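Local coordinates for protein putative PLP-dependent aminotransferase (Bacillus cereus ATCC 10987, PDB 3JU7) that probably acts as a pyridoxal phosphate-dependent aminotransferase of the DegT/DnrJ/EryC1 family, at residues K265-S270 with E359-I364; I5-A10 with Q288-I293; Q71-K76 with E150-G155; L64-A69 with V159-P164. All coordinates share one frame; numbering follows the deposited sequence.

Interaction 1 (K265-S270 with E359-I364); sequences KQLLQS and EIVEQI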
loop_
_atom_site.group_PDB
_atom_site.type_symbol
_atom_site.label_atom_id
_atom_site.label_comp_id
_atom_site.label_asym_id
_atom_site.label_seq_id
_atom_site.Cartn_x
_atom_site.Cartn_y
_atom_site.Cartn_z
ATOM N N LYS A 265 3.553 -36.298 -2.111
ATOM C CA LYS A 265 3.910 -37.130 -0.971
ATOM C C LYS A 265 3.994 -38.587 -1.383
ATOM O O LYS A 265 4.948 -39.300 -1.037
ATOM C CB LYS A 265 2.914 -36.940 0.172
ATOM C CG LYS A 265 3.043 -35.569 0.812
ATOM C CD LYS A 265 1.968 -35.192 1.833
ATOM C CE LYS A 265 1.779 -33.661 1.850
ATOM N NZ LYS A 265 1.119 -33.131 3.072
ATOM N N GLN A 266 3.018 -39.024 -2.162
ATOM C CA GLN A 266 2.987 -40.408 -2.626
ATOM C C GLN A 266 4.157 -40.722 -3.538
ATOM O O GLN A 266 4.772 -41.779 -3.411
ATOM C CB GLN A 266 1.695 -40.694 -3.384
ATOM C CG GLN A 266 0.451 -40.707 -2.522
ATOM C CD GLN A 266 -0.840 -40.768 -3.348
ATOM O OE1 GLN A 266 -0.971 -40.110 -4.389
ATOM N NE2 GLN A 266 -1.802 -41.559 -2.876
ATOM N N LEU A 267 4.441 -39.815 -4.469
ATOM C CA LEU A 267 5.513 -40.028 -5.439
ATOM C C LEU A 267 6.873 -39.967 -4.788
ATOM O O LEU A 267 7.771 -40.702 -5.199
ATOM C CB LEU A 267 5.451 -39.022 -6.598
ATOM C CG LEU A 267 4.342 -39.276 -7.633
ATOM C CD1 LEU A 267 4.112 -38.047 -8.565
ATOM C CD2 LEU A 267 4.645 -40.559 -8.431
ATOM N N LEU A 268 7.041 -39.088 -3.794
ATOM C CA LEU A 268 8.331 -38.979 -3.074
ATOM C C LEU A 268 8.641 -40.247 -2.276
ATOM O O LEU A 268 9.800 -40.718 -2.215
ATOM C CB LEU A 268 8.337 -37.790 -2.105
ATOM C CG LEU A 268 8.448 -36.380 -2.658
ATOM C CD1 LEU A 268 8.238 -35.438 -1.514
ATOM C CD2 LEU A 268 9.799 -36.145 -3.321
ATOM N N GLN A 269 7.609 -40.767 -1.621
ATOM C CA GLN A 269 7.741 -42.013 -0.880
ATOM C C GLN A 269 7.941 -43.171 -1.854
ATOM O O GLN A 269 8.909 -43.892 -1.745
ATOM C CB GLN A 269 6.523 -42.269 0.011
ATOM C CG GLN A 269 6.516 -43.676 0.604
ATOM C CD GLN A 269 5.520 -43.848 1.731
ATOM O OE1 GLN A 269 5.117 -42.883 2.386
ATOM N NE2 GLN A 269 5.130 -45.096 1.980
ATOM N N SER A 270 7.044 -43.321 -2.822
ATOM C CA SER A 270 7.162 -44.395 -3.815
ATOM C C SER A 270 8.506 -44.386 -4.547
ATOM O O SER A 270 9.051 -45.445 -4.812
ATOM C CB SER A 270 6.028 -44.364 -4.844
ATOM O OG SER A 270 6.338 -43.494 -5.922
ATOM N N GLU A 359 1.338 -36.290 -13.777
ATOM C CA GLU A 359 2.518 -36.594 -14.592
ATOM C C GLU A 359 3.574 -35.492 -14.455
ATOM O O GLU A 359 4.763 -35.771 -14.551
ATOM C CB GLU A 359 2.185 -36.911 -16.075
ATOM C CG GLU A 359 1.275 -35.905 -16.812
ATOM C CD GLU A 359 -0.249 -36.175 -16.661
ATOM O OE1 GLU A 359 -0.623 -37.190 -16.023
ATOM O OE2 GLU A 359 -1.066 -35.370 -17.194
ATOM N N ILE A 360 3.153 -34.254 -14.187
ATOM C CA ILE A 360 4.133 -33.185 -13.949
ATOM C C ILE A 360 4.847 -33.386 -12.614
ATOM O O ILE A 360 6.074 -33.307 -12.574
ATOM C CB ILE A 360 3.531 -31.798 -14.092
ATOM C CG1 ILE A 360 3.181 -31.556 -15.561
ATOM C CG2 ILE A 360 4.516 -30.721 -13.628
ATOM C CD1 ILE A 360 2.307 -30.343 -15.776
ATOM N N VAL A 361 4.113 -33.700 -11.543
ATOM C CA VAL A 361 4.761 -34.008 -10.248
ATOM C C VAL A 361 5.798 -35.151 -10.424
ATOM O O VAL A 361 6.953 -35.030 -10.006
ATOM C CB VAL A 361 3.741 -34.399 -9.149
ATOM C CG1 VAL A 361 4.434 -34.650 -7.841
ATOM C CG2 VAL A 361 2.681 -33.315 -8.967
ATOM N N GLU A 362 5.366 -36.230 -11.075
ATOM C CA GLU A 362 6.230 -37.376 -11.378
ATOM C C GLU A 362 7.525 -36.976 -12.108
ATOM O O GLU A 362 8.604 -37.358 -11.671
ATOM C CB GLU A 362 5.463 -38.454 -12.150
ATOM C CG GLU A 362 6.293 -39.709 -12.508
ATOM C CD GLU A 362 5.461 -40.889 -13.026
ATOM O OE1 GLU A 362 4.345 -40.713 -13.565
ATOM O OE2 GLU A 362 5.949 -42.017 -12.897
ATOM N N GLN A 363 7.425 -36.212 -13.197
ATOM C CA GLN A 363 8.621 -35.652 -13.829
ATOM C C GLN A 363 9.534 -35.122 -12.752
ATOM O O GLN A 363 10.699 -35.472 -12.693
ATOM C CB GLN A 363 8.309 -34.442 -14.726
ATOM C CG GLN A 363 7.759 -34.687 -16.135
ATOM C CD GLN A 363 7.805 -33.407 -17.016
ATOM O OE1 GLN A 363 8.809 -32.675 -17.023
ATOM N NE2 GLN A 363 6.728 -33.152 -17.765
ATOM N N ILE A 364 8.981 -34.259 -11.904
ATOM C CA ILE A 364 9.762 -33.499 -10.941
ATOM C C ILE A 364 10.401 -34.433 -9.936
ATOM O O ILE A 364 11.612 -34.424 -9.751
ATOM C CB ILE A 364 8.888 -32.418 -10.239
ATOM C CG1 ILE A 364 8.504 -31.312 -11.242
ATOM C CG2 ILE A 364 9.605 -31.799 -9.042
ATOM C CD1 ILE A 364 7.406 -30.343 -10.729
#
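L267 is the residue of 265-270 that meets 359-364, and it does so through a single methyl. With CG lying opposite its own carbonyl carbon (chi1 -75°) and chi2 extended, the side chain leans across the interhelical gap and sets CD1 over the backbone between V361 and E362. There CD1 lies 3.5 Å from V361 CG1, tighter than an ordinary methyl-methyl contact, and the two side chains run at a slant to each other. The same methyl comes within 3.3 Å of E362 N, a van der Waals contact against the helix backbone, and touches E362 CB at 3.9 Å. The glutamate gives only CB to the contact; the extended chain beyond does not touch 265-270. Both helices, 250-270 and 358-368, lie in the C-terminal part of the chain, which in fold type I PLP enzymes builds most of the small domain; here the last turn of one packs on the first half of the other. V361, itself buried, also meets I260 and Y264 earlier on helix 250-270. L268, next in sequence, makes no contact with 359-364, but reaches V365 one residue further on, which L267 touches as well.

Interaction 2 (I5-A10 with Q288-I293); sequences IPFLRA and QQFMPI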
loop_
_atom_site.group_PDB
_atom_site.type_symbol
_atom_site.label_atom_id
_atom_site.label_comp_id
_atom_site.label_asym_id
_atom_site.label_seq_id
_atom_site.Cartn_x
_atom_site.Cartn_y
_atom_site.Cartn_z
ATOM N N ILE A 5 8.702 -26.219 -16.898
ATOM C CA ILE A 5 7.825 -26.190 -15.749
ATOM C C ILE A 5 8.287 -24.973 -14.948
ATOM O O ILE A 5 9.384 -24.963 -14.400
ATOM C CB ILE A 5 7.894 -27.492 -14.942
ATOM C CG1 ILE A 5 7.316 -28.653 -15.761
ATOM C CG2 ILE A 5 7.120 -27.344 -13.642
ATOM C CD1 ILE A 5 7.773 -30.066 -15.274
ATOM N N PRO A 6 7.491 -23.905 -14.945
ATOM C CA PRO A 6 7.870 -22.687 -14.233
ATOM C C PRO A 6 7.562 -22.777 -12.749
ATOM O O PRO A 6 6.733 -23.596 -12.351
ATOM C CB PRO A 6 6.970 -21.650 -14.847
ATOM C CG PRO A 6 5.722 -22.437 -15.163
ATOM C CD PRO A 6 6.216 -23.750 -15.644
ATOM N N PHE A 7 8.199 -21.931 -11.944
ATOM C CA PHE A 7 8.047 -22.033 -10.476
ATOM C C PHE A 7 6.658 -21.599 -10.049
ATOM O O PHE A 7 6.015 -22.282 -9.260
ATOM C CB PHE A 7 9.110 -21.263 -9.680
ATOM C CG PHE A 7 8.890 -21.308 -8.184
ATOM C CD1 PHE A 7 9.175 -22.456 -7.465
ATOM C CD2 PHE A 7 8.355 -20.210 -7.505
ATOM C CE1 PHE A 7 8.947 -22.511 -6.094
ATOM C CE2 PHE A 7 8.115 -20.264 -6.153
ATOM C CZ PHE A 7 8.430 -21.430 -5.442
ATOM N N LEU A 8 6.203 -20.465 -10.567
ATOM C CA LEU A 8 4.886 -19.994 -10.229
ATOM C C LEU A 8 4.021 -19.851 -11.469
ATOM O O LEU A 8 4.485 -19.496 -12.542
ATOM C CB LEU A 8 4.951 -18.696 -9.414
ATOM C CG LEU A 8 5.604 -17.419 -9.950
ATOM C CD1 LEU A 8 5.528 -16.389 -8.832
ATOM C CD2 LEU A 8 7.054 -17.594 -10.370
ATOM N N ARG A 9 2.764 -20.221 -11.314
ATOM C CA ARG A 9 1.794 -20.038 -12.339
ATOM C C ARG A 9 0.483 -19.738 -11.635
ATOM O O ARG A 9 -0.322 -20.631 -11.369
ATOM C CB ARG A 9 1.669 -21.277 -13.219
ATOM C CG ARG A 9 0.690 -21.068 -14.383
ATOM C CD ARG A 9 0.441 -22.312 -15.181
ATOM N NE ARG A 9 -0.222 -21.981 -16.441
ATOM C CZ ARG A 9 -1.517 -21.703 -16.571
ATOM N NH1 ARG A 9 -2.331 -21.716 -15.524
ATOM N NH2 ARG A 9 -2.005 -21.409 -17.766
ATOM N N ALA A 10 0.305 -18.461 -11.314
ATOM C CA ALA A 10 -0.882 -17.996 -10.665
ATOM C C ALA A 10 -2.086 -18.180 -11.580
ATOM O O ALA A 10 -1.979 -18.044 -12.812
ATOM C CB ALA A 10 -0.714 -16.551 -10.277
ATOM N N GLN A 288 -0.448 -25.262 0.715
ATOM C CA GLN A 288 0.818 -25.123 -0.006
ATOM C C GLN A 288 0.857 -24.209 -1.257
ATOM O O GLN A 288 0.156 -24.392 -2.248
ATOM C CB GLN A 288 1.346 -26.501 -0.331
ATOM C CG GLN A 288 1.482 -27.359 0.916
ATOM C CD GLN A 288 2.500 -28.406 0.717
ATOM O OE1 GLN A 288 2.454 -29.132 -0.268
ATOM N NE2 GLN A 288 3.461 -28.471 1.614
ATOM N N GLN A 289 1.725 -23.222 -1.143
ATOM C CA GLN A 289 2.054 -22.263 -2.186
ATOM C C GLN A 289 3.022 -22.922 -3.177
ATOM O O GLN A 289 3.040 -22.610 -4.348
ATOM C CB GLN A 289 2.753 -21.088 -1.499
ATOM C CG GLN A 289 3.071 -19.928 -2.328
ATOM C CD GLN A 289 3.663 -18.819 -1.500
ATOM O OE1 GLN A 289 4.004 -17.770 -2.031
ATOM N NE2 GLN A 289 3.825 -19.057 -0.189
ATOM N N PHE A 290 3.880 -23.771 -2.637
ATOM C CA PHE A 290 4.879 -24.561 -3.365
ATOM C C PHE A 290 5.175 -25.745 -2.425
ATOM O O PHE A 290 4.556 -25.839 -1.357
ATOM C CB PHE A 290 6.152 -23.754 -3.673
ATOM C CG PHE A 290 6.685 -22.953 -2.509
ATOM C CD1 PHE A 290 7.506 -23.548 -1.545
ATOM C CD2 PHE A 290 6.386 -21.589 -2.390
ATOM C CE1 PHE A 290 8.024 -22.792 -0.468
ATOM C CE2 PHE A 290 6.898 -20.808 -1.332
ATOM C CZ PHE A 290 7.727 -21.396 -0.367
HETATM N N MSE A 291 6.057 -26.662 -2.830
HETATM C CA MSE A 291 6.328 -27.856 -2.042
HETATM C C MSE A 291 7.715 -27.682 -1.414
HETATM O O MSE A 291 8.740 -27.800 -2.095
HETATM C CB MSE A 291 6.224 -29.126 -2.915
HETATM C CG MSE A 291 6.718 -30.405 -2.248
HETATM SE SE MSE A 291 5.911 -30.781 -0.541
HETATM C CE MSE A 291 4.138 -31.012 -1.189
ATOM N N PRO A 292 7.754 -27.349 -0.123
ATOM C CA PRO A 292 9.042 -27.216 0.537
ATOM C C PRO A 292 9.590 -28.577 0.962
ATOM O O PRO A 292 8.822 -29.440 1.404
ATOM C CB PRO A 292 8.740 -26.340 1.764
ATOM C CG PRO A 292 7.294 -26.020 1.708
ATOM C CD PRO A 292 6.653 -27.018 0.787
ATOM N N ILE A 293 10.902 -28.765 0.821
ATOM C CA ILE A 293 11.512 -30.031 1.186
ATOM C C ILE A 293 12.988 -29.827 1.492
ATOM O O ILE A 293 13.645 -28.954 0.905
ATOM C CB ILE A 293 11.315 -31.105 0.081
ATOM C CG1 ILE A 293 11.584 -32.510 0.640
ATOM C CG2 ILE A 293 12.209 -30.817 -1.135
ATOM C CD1 ILE A 293 11.159 -33.616 -0.277
#
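F7 and F290 meet because of two very different first torsions: F7 holds CG anti to its backbone N (chi1 176°), which carries the far end of the ring close to 288-293, whereas F290 keeps CG between its backbone N and carbonyl carbon; its CB already points at the loop, and chi1 46° sets CG and CD2 beside it against F7 CZ. The contact joins the N-terminal loop before helix 19-28 to the chain at strand 291-294, one half of an antiparallel pair with strand 347-350 in the C-terminal region of this putative fold type I aminotransferase. The ring centroids lie 5.6 Å apart and the planes are inclined at 43°, an oblique aromatic pair. Both phenylalanines are buried. They also share S349 of strand 347-350 as a neighbour, and the ring of F290 meets that of Y318. The loop is fixed next to the contact by hydrogen bonds from F7 N to E314 OE1 and from W353 NE1 to P6 O, while A10 O further along bonds to H29 ND1 of the second subunit. At the centre of the contact, F7 CZ sits 3.7 Å from F290 CD2 and just as close to F290 CB, with F7 CE1 3.9 Å from F290 CB.

Interaction 3 (Q71-K76 with E150-G155); sequences QLKKRK and ELEKKG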
loop_
_atom_site.group_PDB
_atom_site.type_symbol
_atom_site.label_atom_id
_atom_site.label_comp_id
_atom_site.label_asym_id
_atom_site.label_seq_id
_atom_site.Cartn_x
_atom_site.Cartn_y
_atom_site.Cartn_z
ATOM N N GLN A 71 3.161 -1.206 14.213
ATOM C CA GLN A 71 3.049 0.197 14.648
ATOM C C GLN A 71 1.989 0.336 15.753
ATOM O O GLN A 71 2.268 0.935 16.760
ATOM C CB GLN A 71 2.714 1.121 13.462
ATOM C CG GLN A 71 2.568 2.584 13.859
ATOM C CD GLN A 71 3.837 3.165 14.477
ATOM O OE1 GLN A 71 4.945 2.812 14.090
ATOM N NE2 GLN A 71 3.669 4.048 15.451
ATOM N N LEU A 72 0.795 -0.233 15.587
ATOM C CA LEU A 72 -0.231 -0.172 16.652
ATOM C C LEU A 72 0.177 -0.878 17.947
ATOM O O LEU A 72 -0.028 -0.381 19.038
ATOM C CB LEU A 72 -1.560 -0.800 16.174
ATOM C CG LEU A 72 -2.672 -0.918 17.213
ATOM C CD1 LEU A 72 -3.120 0.481 17.616
ATOM C CD2 LEU A 72 -3.824 -1.767 16.682
ATOM N N LYS A 73 0.741 -2.070 17.811
ATOM C CA LYS A 73 0.890 -2.977 18.930
ATOM C C LYS A 73 2.262 -2.897 19.605
ATOM O O LYS A 73 2.414 -3.364 20.709
ATOM C CB LYS A 73 0.630 -4.394 18.429
ATOM C CG LYS A 73 -0.858 -4.659 18.215
ATOM C CD LYS A 73 -1.205 -6.085 17.923
ATOM C CE LYS A 73 -0.827 -7.081 19.034
ATOM N NZ LYS A 73 -1.782 -7.201 20.142
ATOM N N LYS A 74 3.263 -2.321 18.965
ATOM C CA LYS A 74 4.571 -2.307 19.585
ATOM C C LYS A 74 4.602 -1.562 20.940
ATOM O O LYS A 74 3.966 -0.541 21.134
ATOM C CB LYS A 74 5.629 -1.724 18.640
ATOM C CG LYS A 74 5.389 -0.271 18.304
ATOM C CD LYS A 74 6.355 0.334 17.272
ATOM C CE LYS A 74 6.190 1.847 17.272
ATOM N NZ LYS A 74 7.229 2.494 16.503
ATOM N N ARG A 75 5.401 -2.071 21.866
ATOM C CA ARG A 75 5.601 -1.374 23.128
ATOM C C ARG A 75 6.462 -0.173 22.849
ATOM O O ARG A 75 7.512 -0.265 22.204
ATOM C CB ARG A 75 6.222 -2.290 24.167
ATOM C CG ARG A 75 5.394 -3.531 24.354
ATOM C CD ARG A 75 5.709 -4.252 25.586
ATOM N NE ARG A 75 7.112 -4.581 25.672
ATOM C CZ ARG A 75 7.635 -5.330 26.637
ATOM N NH1 ARG A 75 6.854 -5.820 27.599
ATOM N NH2 ARG A 75 8.945 -5.602 26.639
ATOM N N LYS A 76 5.995 0.963 23.340
ATOM C CA LYS A 76 6.531 2.252 22.925
ATOM C C LYS A 76 7.971 2.478 23.386
ATOM O O LYS A 76 8.687 3.244 22.789
ATOM C CB LYS A 76 5.580 3.395 23.359
ATOM C CG LYS A 76 4.287 3.498 22.482
ATOM N N GLU A 150 0.150 -16.693 25.351
ATOM C CA GLU A 150 0.647 -16.537 26.703
ATOM C C GLU A 150 1.442 -15.257 26.841
ATOM O O GLU A 150 1.307 -14.537 27.857
ATOM C CB GLU A 150 1.496 -17.747 27.141
ATOM C CG GLU A 150 1.593 -17.890 28.631
ATOM C CD GLU A 150 0.208 -18.069 29.280
ATOM O OE1 GLU A 150 -0.595 -18.900 28.776
ATOM O OE2 GLU A 150 -0.080 -17.354 30.275
ATOM N N LEU A 151 2.260 -14.980 25.818
ATOM C CA LEU A 151 3.053 -13.747 25.740
ATOM C C LEU A 151 2.143 -12.542 25.760
ATOM O O LEU A 151 2.405 -11.563 26.472
ATOM C CB LEU A 151 3.953 -13.710 24.492
ATOM C CG LEU A 151 5.251 -14.522 24.492
ATOM C CD1 LEU A 151 6.001 -14.364 23.147
ATOM C CD2 LEU A 151 6.162 -14.137 25.706
ATOM N N GLU A 152 1.062 -12.609 24.997
ATOM C CA GLU A 152 0.110 -11.497 24.981
ATOM C C GLU A 152 -0.436 -11.289 26.395
ATOM O O GLU A 152 -0.429 -10.186 26.903
ATOM C CB GLU A 152 -1.036 -11.753 23.993
ATOM C CG GLU A 152 -0.724 -11.368 22.534
ATOM C CD GLU A 152 -1.020 -9.918 22.227
ATOM O OE1 GLU A 152 -1.866 -9.332 22.925
ATOM O OE2 GLU A 152 -0.416 -9.357 21.275
ATOM N N LYS A 153 -0.860 -12.359 27.051
ATOM C CA LYS A 153 -1.392 -12.221 28.385
ATOM C C LYS A 153 -0.372 -11.609 29.344
ATOM O O LYS A 153 -0.780 -10.917 30.254
ATOM C CB LYS A 153 -1.924 -13.550 28.907
ATOM C CG LYS A 153 -3.210 -14.002 28.188
ATOM C CD LYS A 153 -3.874 -15.228 28.833
ATOM C CE LYS A 153 -2.911 -16.397 29.019
ATOM N NZ LYS A 153 -3.601 -17.690 29.358
ATOM N N LYS A 154 0.930 -11.845 29.132
ATOM C CA LYS A 154 2.012 -11.240 29.938
ATOM C C LYS A 154 2.386 -9.799 29.521
ATOM O O LYS A 154 3.391 -9.263 29.996
ATOM C CB LYS A 154 3.307 -12.086 29.846
ATOM C CG LYS A 154 3.355 -13.369 30.721
ATOM C CD LYS A 154 4.737 -14.087 30.718
ATOM N N GLY A 155 1.643 -9.196 28.596
ATOM C CA GLY A 155 1.992 -7.874 28.091
ATOM C C GLY A 155 3.067 -7.805 27.015
ATOM O O GLY A 155 3.545 -6.707 26.699
#
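A Schellman motif closes helix 146-153, and its glycine, G155, faces R75 just past the end of helix 62-73. G155 takes a positive phi and donates its N to E152 O, while V156 N bonds back to L151 O. The turn leaves the carbonyl of G155 directed at the arginine: R75 CD approaches G155 O to 3.5 Å, and R75 NH1 stands equally far from that oxygen, a long approach that does not amount to a hydrogen bond. The guanidinium is instead drawn to the main chain of strand 130-133, where R75 NH2 bonds V130 O, and the backbone of R75 pairs with A131 nearby. What couples the two helix ends directly is a salt bridge. K73 bends at its last two torsions (chi3 61°, chi4 83°), curling the amino group round so that its chain meets that of E152 at about a right angle. K73 NZ lies 2.8 Å from E152 OE2, on the syn side of the carboxylate and 23° out of its plane, whereas E152 OE1 is 3.5 Å away from the same nitrogen. OE2 also accepts the backbone N-H of V158, so one oxygen is gripped by two donors, and the carboxylate is tied both to a neighbouring helix and to the chain leading into strand 159-161. Strands 130-133 and 159-161, paired in parallel through V133 and V159, and helix 146-153 between them in the chain make a beta-alpha-beta crossover of the kind that builds the large domain of fold type I PLP enzymes.

Interaction 4 (L64-A69 with V159-P164); sequences LGLMAA and VVDAAP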
loop_
_atom_site.group_PDB
_atom_site.type_symbol
_atom_site.label_atom_id
_atom_site.label_comp_id
_atom_site.label_asym_id
_atom_site.label_seq_id
_atom_site.Cartn_x
_atom_site.Cartn_y
_atom_site.Cartn_z
ATOM N N LEU A 64 1.964 -4.032 4.190
ATOM C CA LEU A 64 1.356 -2.861 4.850
ATOM C C LEU A 64 0.529 -3.261 6.082
ATOM O O LEU A 64 0.468 -2.539 7.070
ATOM C CB LEU A 64 0.458 -2.120 3.885
ATOM C CG LEU A 64 1.166 -1.563 2.652
ATOM C CD1 LEU A 64 0.077 -1.183 1.644
ATOM C CD2 LEU A 64 2.111 -0.394 3.012
ATOM N N GLY A 65 -0.087 -4.419 6.033
ATOM C CA GLY A 65 -0.790 -4.913 7.205
ATOM C C GLY A 65 0.206 -5.181 8.332
ATOM O O GLY A 65 -0.055 -4.873 9.502
ATOM N N LEU A 66 1.350 -5.775 7.994
ATOM C CA LEU A 66 2.364 -6.031 8.996
ATOM C C LEU A 66 2.739 -4.707 9.636
ATOM O O LEU A 66 2.764 -4.595 10.894
ATOM C CB LEU A 66 3.599 -6.771 8.423
ATOM C CG LEU A 66 3.457 -8.296 8.372
ATOM C CD1 LEU A 66 4.477 -8.929 7.428
ATOM C CD2 LEU A 66 3.597 -8.882 9.774
HETATM N N MSE A 67 3.010 -3.719 8.782
HETATM C CA MSE A 67 3.438 -2.381 9.227
HETATM C C MSE A 67 2.421 -1.733 10.162
HETATM O O MSE A 67 2.780 -1.230 11.233
HETATM C CB MSE A 67 3.753 -1.483 8.018
HETATM C CG MSE A 67 5.067 -1.889 7.303
HETATM SE SE MSE A 67 5.168 -1.111 5.530
HETATM C CE MSE A 67 5.340 0.623 6.059
ATOM N N ALA A 68 1.152 -1.785 9.772
ATOM C CA ALA A 68 0.079 -1.200 10.553
ATOM C C ALA A 68 0.036 -1.870 11.936
ATOM O O ALA A 68 0.036 -1.185 12.992
ATOM C CB ALA A 68 -1.237 -1.418 9.865
ATOM N N ALA A 69 -0.006 -3.208 11.906
ATOM C CA ALA A 69 -0.137 -4.031 13.113
ATOM C C ALA A 69 1.027 -3.816 14.105
ATOM O O ALA A 69 0.799 -3.589 15.279
ATOM C CB ALA A 69 -0.313 -5.514 12.758
ATOM N N VAL A 159 2.428 -10.199 16.749
ATOM C CA VAL A 159 1.785 -10.056 15.475
ATOM C C VAL A 159 2.367 -11.193 14.664
ATOM O O VAL A 159 3.612 -11.263 14.410
ATOM C CB VAL A 159 2.079 -8.702 14.791
ATOM C CG1 VAL A 159 1.668 -8.782 13.327
ATOM C CG2 VAL A 159 1.381 -7.522 15.514
ATOM N N VAL A 160 1.469 -12.073 14.241
ATOM C CA VAL A 160 1.861 -13.304 13.526
ATOM C C VAL A 160 1.801 -13.086 12.023
ATOM O O VAL A 160 0.729 -12.723 11.491
ATOM C CB VAL A 160 0.928 -14.463 13.889
ATOM C CG1 VAL A 160 1.227 -15.702 13.022
ATOM C CG2 VAL A 160 1.014 -14.764 15.399
ATOM N N ASP A 161 2.957 -13.225 11.364
ATOM C CA ASP A 161 3.025 -13.275 9.898
ATOM C C ASP A 161 2.604 -14.668 9.409
ATOM O O ASP A 161 3.357 -15.625 9.470
ATOM C CB ASP A 161 4.435 -12.931 9.404
ATOM C CG ASP A 161 4.539 -12.841 7.885
ATOM O OD1 ASP A 161 3.686 -13.406 7.169
ATOM O OD2 ASP A 161 5.517 -12.231 7.390
ATOM N N ALA A 162 1.381 -14.750 8.919
ATOM C CA ALA A 162 0.815 -15.947 8.342
ATOM C C ALA A 162 0.483 -15.632 6.883
ATOM O O ALA A 162 -0.546 -16.056 6.374
ATOM C CB ALA A 162 -0.455 -16.358 9.130
ATOM N N ALA A 163 1.354 -14.855 6.236
ATOM C CA ALA A 163 1.122 -14.351 4.871
ATOM C C ALA A 163 0.599 -15.406 3.918
ATOM O O ALA A 163 -0.361 -15.157 3.209
ATOM C CB ALA A 163 2.396 -13.682 4.294
ATOM N N PRO A 164 1.198 -16.614 3.915
ATOM C CA PRO A 164 0.703 -17.602 2.955
ATOM C C PRO A 164 -0.355 -18.599 3.448
ATOM O O PRO A 164 -0.635 -19.581 2.763
ATOM C CB PRO A 164 1.978 -18.344 2.544
ATOM C CG PRO A 164 2.933 -18.155 3.637
ATOM C CD PRO A 164 2.518 -16.992 4.472
#
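L66 lies across the side chain of D161 at about a right angle and at a slant to that of V159, with one methyl given to each. Its CD1 comes within 3.5 Å of D161 OD2, a close van der Waals contact against the carboxylate, and its CD2 touches V159 CG1 at 4.0 Å. One turn further along the helix, A69 points its CB at the fork of V159, nearly equidistant from the two branches: 3.8 Å to V159 CG2 and 3.9 Å to V159 CG1. The valine is thus wedged between a leucine and an alanine of the same helical face. With chi1 at -175°, the D161 carboxylate swings away from the backbone N and lies beside L66, and its two oxygens do different work. D161 OD1 receives A163 N at 2.9 Å, almost along its C-O axis and with a fairly straight N-H...O angle of 155°, closing an Asx turn. OD2 is hydrogen-bonded to T91 OG1 and to N1 of the pyridoxal phosphate-lysine at position 191, the cofactor-ring contact characteristic of the aspartate in fold type I PLP enzymes. The Asx turn and T91 probably help to position the first-shell carboxylate, and L66 packs against it. The 64-69 segment of helix 62-73 runs nearly antiparallel to strand 159-161, at 166° and 9.5 Å between axes. I184 of strand 182-186 touches both L66 and V159, A69 meets M182, A94 of helix 90-97 covers L66, and L64 packs on L64 of the second subunit.

How the interactions relate
Interactions 3 and 4 use successive parts of helix 62-73: the buried part packs by methyls on strand 159-161 beside the cofactor, and the C-terminal end relies on a salt bridge at the surface. They join where K73 CD lies 3.8 Å from V159 CG2. Interactions 1 and 2 form a second, largely apolar neighbourhood in the C-terminal region, partly buried and buried respectively; I5 packs on I360, and L268 on I293. Interaction 2 links the two regions, since Q289 NE2 reaches P164 CB of interaction 4, and both border the second subunit. Interactions 1 and 3 are farthest apart, their centres about 44 Å from each other.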